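Local structure of competence damage-inducible protein A (Enterobacter cloacae subsp. cloacae, 5VU3) at residues L61-F64 with A68-R71; A96-I101 with D105-I110. The protein is of unknown function but is probably related to the CinA-type nicotinamide-nucleotide amidases. One frame throughout, in Å; residues are numbered along the deposited sequence.

Contact 1: residues L61-F64 with A68-R71; sequences LVVF and AKER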
ATOM      1  N   LEU A  61      -1.148   4.226   3.170  1.00 17.54           N
ATOM      2  CA  LEU A  61       0.252   4.610   3.227  1.00 15.16           C
ATOM      3  C   LEU A  61       1.092   3.443   3.717  1.00 17.57           C
ATOM      4  O   LEU A  61       0.705   2.726   4.646  1.00 20.21           O
ATOM      5  CB  LEU A  61       0.462   5.828   4.137  1.00 16.38           C
ATOM      6  CG  LEU A  61       1.913   6.285   4.317  1.00 20.21           C
ATOM      7  CD1 LEU A  61       2.490   6.898   3.036  1.00 23.96           C
ATOM      8  CD2 LEU A  61       2.024   7.266   5.490  1.00 24.06           C
ATOM      9  N   VAL A  62       2.235   3.253   3.071  1.00 15.00           N
ATOM     10  CA  VAL A  62       3.238   2.281   3.483  1.00 17.08           C
ATOM     11  C   VAL A  62       4.500   3.066   3.795  1.00 18.40           C
ATOM     12  O   VAL A  62       4.943   3.873   2.970  1.00 18.73           O
ATOM     13  CB  VAL A  62       3.495   1.236   2.381  1.00 19.07           C
ATOM     14  CG1 VAL A  62       4.705   0.398   2.716  1.00 21.10           C
ATOM     15  CG2 VAL A  62       2.254   0.362   2.186  1.00 18.55           C
ATOM     16  N   VAL A  63       5.048   2.876   4.997  1.00 21.12           N
ATOM     17  CA  VAL A  63       6.234   3.606   5.432  1.00 23.71           C
ATOM     18  C   VAL A  63       7.104   2.672   6.261  1.00 32.69           C
ATOM     19  O   VAL A  63       6.617   2.029   7.197  1.00 39.95           O
ATOM     20  CB  VAL A  63       5.886   4.872   6.247  1.00 33.50           C
ATOM     21  CG1 VAL A  63       5.484   6.012   5.325  1.00 39.75           C
ATOM     22  CG2 VAL A  63       4.787   4.592   7.266  1.00 34.25           C
ATOM     23  N   PHE A  64       8.386   2.593   5.921  1.00 28.23           N
ATOM     24  CA  PHE A  64       9.310   1.735   6.649  1.00 29.50           C
ATOM     25  C   PHE A  64      10.085   2.485   7.724  1.00 30.67           C
ATOM     26  O   PHE A  64      10.172   2.025   8.863  1.00 32.55           O
ATOM     27  CB  PHE A  64      10.307   1.072   5.692  1.00 34.38           C
ATOM     28  CG  PHE A  64      11.383   0.296   6.405  1.00 43.85           C
ATOM     29  CD1 PHE A  64      11.151  -1.002   6.818  1.00 47.94           C
ATOM     30  CD2 PHE A  64      12.612   0.877   6.691  1.00 49.76           C
ATOM     31  CE1 PHE A  64      12.126  -1.718   7.495  1.00 51.32           C
ATOM     32  CE2 PHE A  64      13.590   0.169   7.372  1.00 51.53           C
ATOM     33  CZ  PHE A  64      13.345  -1.132   7.774  1.00 50.79           C
ATOM     34  N   ALA A  68      10.676   8.803   7.769  1.00 26.30           N
ATOM     35  CA  ALA A  68       9.451   9.015   7.006  1.00 28.24           C
ATOM     36  C   ALA A  68       8.241   9.118   7.923  1.00 25.11           C
ATOM     37  O   ALA A  68       7.311   9.883   7.641  1.00 26.97           O
ATOM     38  CB  ALA A  68       9.257   7.893   5.989  1.00 32.04           C
ATOM     39  N   LYS A  69       8.215   8.341   9.011  1.00 25.72           N
ATOM     40  CA  LYS A  69       7.149   8.506   9.996  1.00 23.21           C
ATOM     41  C   LYS A  69       7.156   9.921  10.564  1.00 24.07           C
ATOM     42  O   LYS A  69       6.098  10.535  10.738  1.00 25.38           O
ATOM     43  CB  LYS A  69       7.293   7.478  11.122  1.00 21.24           C
ATOM     44  CG  LYS A  69       6.983   6.037  10.729  1.00 21.73           C
ATOM     45  CD  LYS A  69       7.144   5.089  11.912  1.00 22.82           C
ATOM     46  CE  LYS A  69       7.048   3.620  11.483  1.00 24.46           C
ATOM     47  NZ  LYS A  69       8.177   3.170  10.618  1.00 23.19           N
ATOM     48  N   GLU A  70       8.342  10.465  10.843  1.00 25.88           N
ATOM     49  CA  GLU A  70       8.413  11.817  11.393  1.00 25.06           C
ATOM     50  C   GLU A  70       8.020  12.861  10.357  1.00 28.73           C
ATOM     51  O   GLU A  70       7.278  13.803  10.662  1.00 29.37           O
ATOM     52  CB  GLU A  70       9.817  12.101  11.918  1.00 29.51           C
ATOM     53  CG  GLU A  70      10.290  11.106  12.947  1.00 33.86           C
ATOM     54  CD  GLU A  70      11.756  11.267  13.278  1.00 39.48           C
ATOM     55  OE1 GLU A  70      12.512  11.736  12.404  1.00 44.38           O
ATOM     56  OE2 GLU A  70      12.152  10.933  14.412  1.00 39.23           O
ATOM     57  N   ARG A  71       8.500  12.710   9.127  1.00 29.54           N
ATOM     58  CA  ARG A  71       8.302  13.755   8.130  1.00 31.02           C
ATOM     59  C   ARG A  71       6.899  13.711   7.527  1.00 28.95           C
ATOM     60  O   ARG A  71       6.257  14.758   7.366  1.00 27.43           O
ATOM     61  CB  ARG A  71       9.364  13.619   7.044  1.00 30.89           C
ATOM     62  CG  ARG A  71       9.647  14.880   6.265  1.00 40.28           C
ATOM     63  CD  ARG A  71      10.646  14.582   5.160  1.00 49.38           C
ATOM     64  NE  ARG A  71      10.246  13.404   4.395  1.00 51.79           N
ATOM     65  CZ  ARG A  71      10.841  12.218   4.488  1.00 51.20           C
ATOM     66  NH1 ARG A  71      11.871  12.061   5.313  1.00 42.83           N
ATOM     67  NH2 ARG A  71      10.405  11.193   3.764  1.00 51.84           N
TER
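Val63, on strand 57-63, faces Ala68 in the first turn of the helix that follows, their CA atoms 6.5 Å apart where the chain doubles back after a very short connection. The CB bonds of both residues point across the gap, and the apolar part of the contact is one loose touch, Val63 CG1 to Ala68 CB at 4.3 Å. Lys69 reaches over from the helix in another way. Its CG lies beside the backbone N (chi1 -71°), the chain then runs extended, and a bend at chi4 (67°) turns the ammonium back toward Phe64 O. On the way CG passes Val63 CG2 at 4.3 Å. NZ stops 2.9 Å from Phe64 O, a close electrostatic approach whose angle is poor for a hydrogen bond. The firm partner of the ammonium is Ser37 OG, which also bonds to Val63 O, with a weak bond from NZ to Ser65 O besides. A buried lysine is thus held among oxygens of residues 64 and 65 and of Ser37. Residues 61-63 also pair with an antiparallel strand of the second subunit, continuing the sheet across the interface. The arrangement is a beta-alpha connection of the CinA alpha/beta fold, strand 57-63 running into helix 66-73, and its Ser37-Lys69 pair is consistent with the serine and lysine of the amidase site in relatives.

Contact 2: residues A96-I101 with D105-I110; sequences ASIRDI and DVSIAI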
ATOM      1  N   ALA A  96      -3.564   8.861  14.086  1.00 20.76           N
ATOM      2  CA  ALA A  96      -4.167  10.187  14.119  1.00 23.76           C
ATOM      3  C   ALA A  96      -3.776  10.994  12.888  1.00 21.29           C
ATOM      4  O   ALA A  96      -4.612  11.682  12.288  1.00 24.67           O
ATOM      5  CB  ALA A  96      -3.752  10.922  15.398  1.00 23.59           C
ATOM      6  N   SER A  97      -2.507  10.923  12.498  1.00 19.86           N
ATOM      7  CA  SER A  97      -2.030  11.722  11.376  1.00 22.52           C
ATOM      8  C   SER A  97      -2.613  11.232  10.050  1.00 23.98           C
ATOM      9  O   SER A  97      -3.083  12.038   9.239  1.00 23.01           O
ATOM     10  CB  SER A  97      -0.505  11.694  11.339  1.00 25.34           C
ATOM     11  OG  SER A  97      -0.020  12.230  10.121  1.00 32.70           O
ATOM     12  N   ILE A  98      -2.592   9.918   9.802  1.00 21.76           N
ATOM     13  CA  ILE A  98      -3.088   9.438   8.507  1.00 18.31           C
ATOM     14  C   ILE A  98      -4.586   9.686   8.386  1.00 20.27           C
ATOM     15  O   ILE A  98      -5.089   9.967   7.292  1.00 19.89           O
ATOM     16  CB  ILE A  98      -2.731   7.955   8.281  1.00 19.24           C
ATOM     17  CG1 ILE A  98      -3.007   7.545   6.827  1.00 18.56           C
ATOM     18  CG2 ILE A  98      -3.497   7.039   9.240  1.00 17.77           C
ATOM     19  CD1 ILE A  98      -2.202   8.320   5.793  1.00 23.48           C
ATOM     20  N   ARG A  99      -5.314   9.622   9.500  1.00 25.16           N
ATOM     21  CA  ARG A  99      -6.735   9.947   9.482  1.00 24.80           C
ATOM     22  C   ARG A  99      -6.962  11.383   9.017  1.00 24.30           C
ATOM     23  O   ARG A  99      -7.888  11.659   8.244  1.00 21.52           O
ATOM     24  CB  ARG A  99      -7.325   9.710  10.875  1.00 22.86           C
ATOM     25  CG  ARG A  99      -8.798  10.002  10.995  1.00 27.52           C
ATOM     26  CD  ARG A  99      -9.300   9.797  12.417  1.00 26.42           C
ATOM     27  NE  ARG A  99     -10.658  10.313  12.566  1.00 29.18           N
ATOM     28  CZ  ARG A  99     -10.971  11.503  13.070  1.00 33.39           C
ATOM     29  NH1 ARG A  99     -10.027  12.326  13.504  1.00 31.09           N
ATOM     30  NH2 ARG A  99     -12.245  11.872  13.143  1.00 35.88           N
ATOM     31  N   ASP A 100      -6.108  12.307   9.451  1.00 26.03           N
ATOM     32  CA  ASP A 100      -6.245  13.698   9.027  1.00 27.86           C
ATOM     33  C   ASP A 100      -5.796  13.891   7.582  1.00 22.91           C
ATOM     34  O   ASP A 100      -6.461  14.584   6.802  1.00 23.60           O
ATOM     35  CB  ASP A 100      -5.443  14.602   9.957  1.00 36.41           C
ATOM     36  CG  ASP A 100      -6.013  14.645  11.353  1.00 43.24           C
ATOM     37  OD1 ASP A 100      -7.257  14.571  11.487  1.00 46.52           O
ATOM     38  OD2 ASP A 100      -5.215  14.755  12.310  1.00 41.23           O
ATOM     39  N   ILE A 101      -4.653  13.306   7.215  1.00 22.48           N
ATOM     40  CA  ILE A 101      -4.134  13.463   5.858  1.00 21.67           C
ATOM     41  C   ILE A 101      -5.143  12.953   4.837  1.00 20.61           C
ATOM     42  O   ILE A 101      -5.342  13.560   3.774  1.00 23.12           O
ATOM     43  CB  ILE A 101      -2.777  12.746   5.727  1.00 24.68           C
ATOM     44  CG1 ILE A 101      -1.675  13.536   6.444  1.00 26.83           C
ATOM     45  CG2 ILE A 101      -2.403  12.527   4.261  1.00 26.99           C
ATOM     46  CD1 ILE A 101      -0.464  12.678   6.806  1.00 25.85           C
ATOM     47  N   ASP A 105     -12.653   9.018   8.445  1.00 23.23           N
ATOM     48  CA  ASP A 105     -13.290   8.895   9.750  1.00 25.95           C
ATOM     49  C   ASP A 105     -12.612   7.850  10.620  1.00 27.84           C
ATOM     50  O   ASP A 105     -12.600   7.980  11.851  1.00 24.94           O
ATOM     51  CB  ASP A 105     -14.769   8.541   9.574  1.00 25.57           C
ATOM     52  CG  ASP A 105     -15.495   9.504   8.644  1.00 29.14           C
ATOM     53  OD1 ASP A 105     -15.727  10.663   9.047  1.00 29.68           O
ATOM     54  OD2 ASP A 105     -15.815   9.113   7.499  1.00 26.90           O
ATOM     55  N   VAL A 106     -12.040   6.825  10.002  1.00 18.38           N
ATOM     56  CA  VAL A 106     -11.467   5.686  10.701  1.00 21.11           C
ATOM     57  C   VAL A 106     -10.091   5.421  10.111  1.00 20.56           C
ATOM     58  O   VAL A 106      -9.895   5.535   8.897  1.00 22.24           O
ATOM     59  CB  VAL A 106     -12.369   4.437  10.576  1.00 22.49           C
ATOM     60  CG1 VAL A 106     -11.753   3.250  11.298  1.00 19.99           C
ATOM     61  CG2 VAL A 106     -13.780   4.727  11.104  1.00 22.47           C
ATOM     62  N   SER A 107      -9.138   5.065  10.964  1.00 20.06           N
ATOM     63  CA  SER A 107      -7.811   4.711  10.490  1.00 18.61           C
ATOM     64  C   SER A 107      -7.292   3.505  11.257  1.00 19.18           C
ATOM     65  O   SER A 107      -7.665   3.271  12.409  1.00 18.84           O
ATOM     66  CB  SER A 107      -6.830   5.880  10.624  1.00 20.28           C
ATOM     67  OG  SER A 107      -6.572   6.179  11.989  1.00 22.18           O
ATOM     68  N   ILE A 108      -6.442   2.732  10.584  1.00 16.68           N
ATOM     69  CA  ILE A 108      -5.667   1.652  11.180  1.00 16.63           C
ATOM     70  C   ILE A 108      -4.197   1.973  10.976  1.00 17.02           C
ATOM     71  O   ILE A 108      -3.782   2.300   9.858  1.00 18.82           O
ATOM     72  CB  ILE A 108      -5.988   0.290  10.537  1.00 17.62           C
ATOM     73  CG1 ILE A 108      -7.484  -0.034  10.614  1.00 16.90           C
ATOM     74  CG2 ILE A 108      -5.115  -0.798  11.155  1.00 20.69           C
ATOM     75  CD1 ILE A 108      -7.830  -1.369   9.958  1.00 20.39           C
ATOM     76  N   ALA A 109      -3.410   1.865  12.040  1.00 19.12           N
ATOM     77  CA  ALA A 109      -1.963   1.951  11.934  1.00 19.64           C
ATOM     78  C   ALA A 109      -1.356   0.654  12.440  1.00 19.65           C
ATOM     79  O   ALA A 109      -1.785   0.121  13.468  1.00 20.63           O
ATOM     80  CB  ALA A 109      -1.408   3.147  12.725  1.00 18.72           C
ATOM     81  N   ILE A 110      -0.357   0.145  11.721  1.00 16.21           N
ATOM     82  CA  ILE A 110       0.376  -1.053  12.129  1.00 16.26           C
ATOM     83  C   ILE A 110       1.865  -0.735  12.103  1.00 21.05           C
ATOM     84  O   ILE A 110       2.364  -0.181  11.117  1.00 19.40           O
ATOM     85  CB  ILE A 110       0.068  -2.248  11.208  1.00 20.76           C
ATOM     86  CG1 ILE A 110      -1.436  -2.516  11.153  1.00 22.45           C
ATOM     87  CG2 ILE A 110       0.827  -3.481  11.660  1.00 19.65           C
ATOM     88  CD1 ILE A 110      -1.810  -3.662  10.222  1.00 21.07           C
TER
HETATM   89  O   HOH W   1     -14.713  11.016  12.104  1.00 32.77           O
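Arg99 and Ser107 face one another where helix 88-101 lies against the strand that follows it, and their CA atoms, 5.4 Å apart, mark the nearest approach of the two backbones. Each points its CB bond at the other segment. The base of the arginine does the apolar work: CB lies 3.9 Å from Ser107 CB and about as close to Ser107 OG, alongside the serine. Beyond this the chain takes a fully drawn-out course. CG is anti to the backbone N (chi1 -180°), and the methylenes continue straight to NE, carrying the guanidinium along the strand to its beginning. There NE donates to Asp105 O over 3.1 Å, with an N-H...O angle of 162°. The oxygen sits at the edge of the guanidinium, close to its plane, whereas the donor stands well above the carbonyl plane, 64° out of it. NH2 adds a bridge through a water, 2.8 Å away, which in turn donates to Asp105 OD1. One residue is therefore gripped through both its backbone and its carboxylate, and the two bonds help fix the rotation of the guanidinium. The other carboxylate oxygen, OD2, accepts from Arg31 N.

Ile98 CG2 meets Ser107 CB at 3.8 Å, while CG1 and CD1 lead away from the strand. Ser107 OG, buried, bonds to Ala95 O of the helix. Helix 88-101 leads into strand 106-112 and packs on it as the helix-to-strand half of a crossover between parallel strands of the alpha/beta sheet. Around this contact, Ile98 also rests on Thr33 and Ala35 of strand 32-37, Arg99 touches Asn133 of strand 127-134, and Val106 and Ile108 turn to helix 149-167 on the opposite face of the sheet.

Overall arrangement
Both contacts reach the same mixed sheet, contact 1 where a helix follows its strand, contact 2 where a helix precedes and packs on its strand. Contact 1 belongs to the outermost strand of the chain's own sheet, which continues into the second subunit; contact 2 involves an interior strand nearer the chain centre. Their centres are about 13 Å apart, and they meet where Leu61 CB lies 4.0 Å from Ile98 CD1. Contact 1 is mostly buried, its lysine bonded chiefly to a third segment; contact 2 is partly buried, its arginine bonded directly and through water to the opposing segment. Across the dimer interface, Arg71 bonds to Ile101 O of the second subunit, so contact 1 of one chain meets contact 2 of the other.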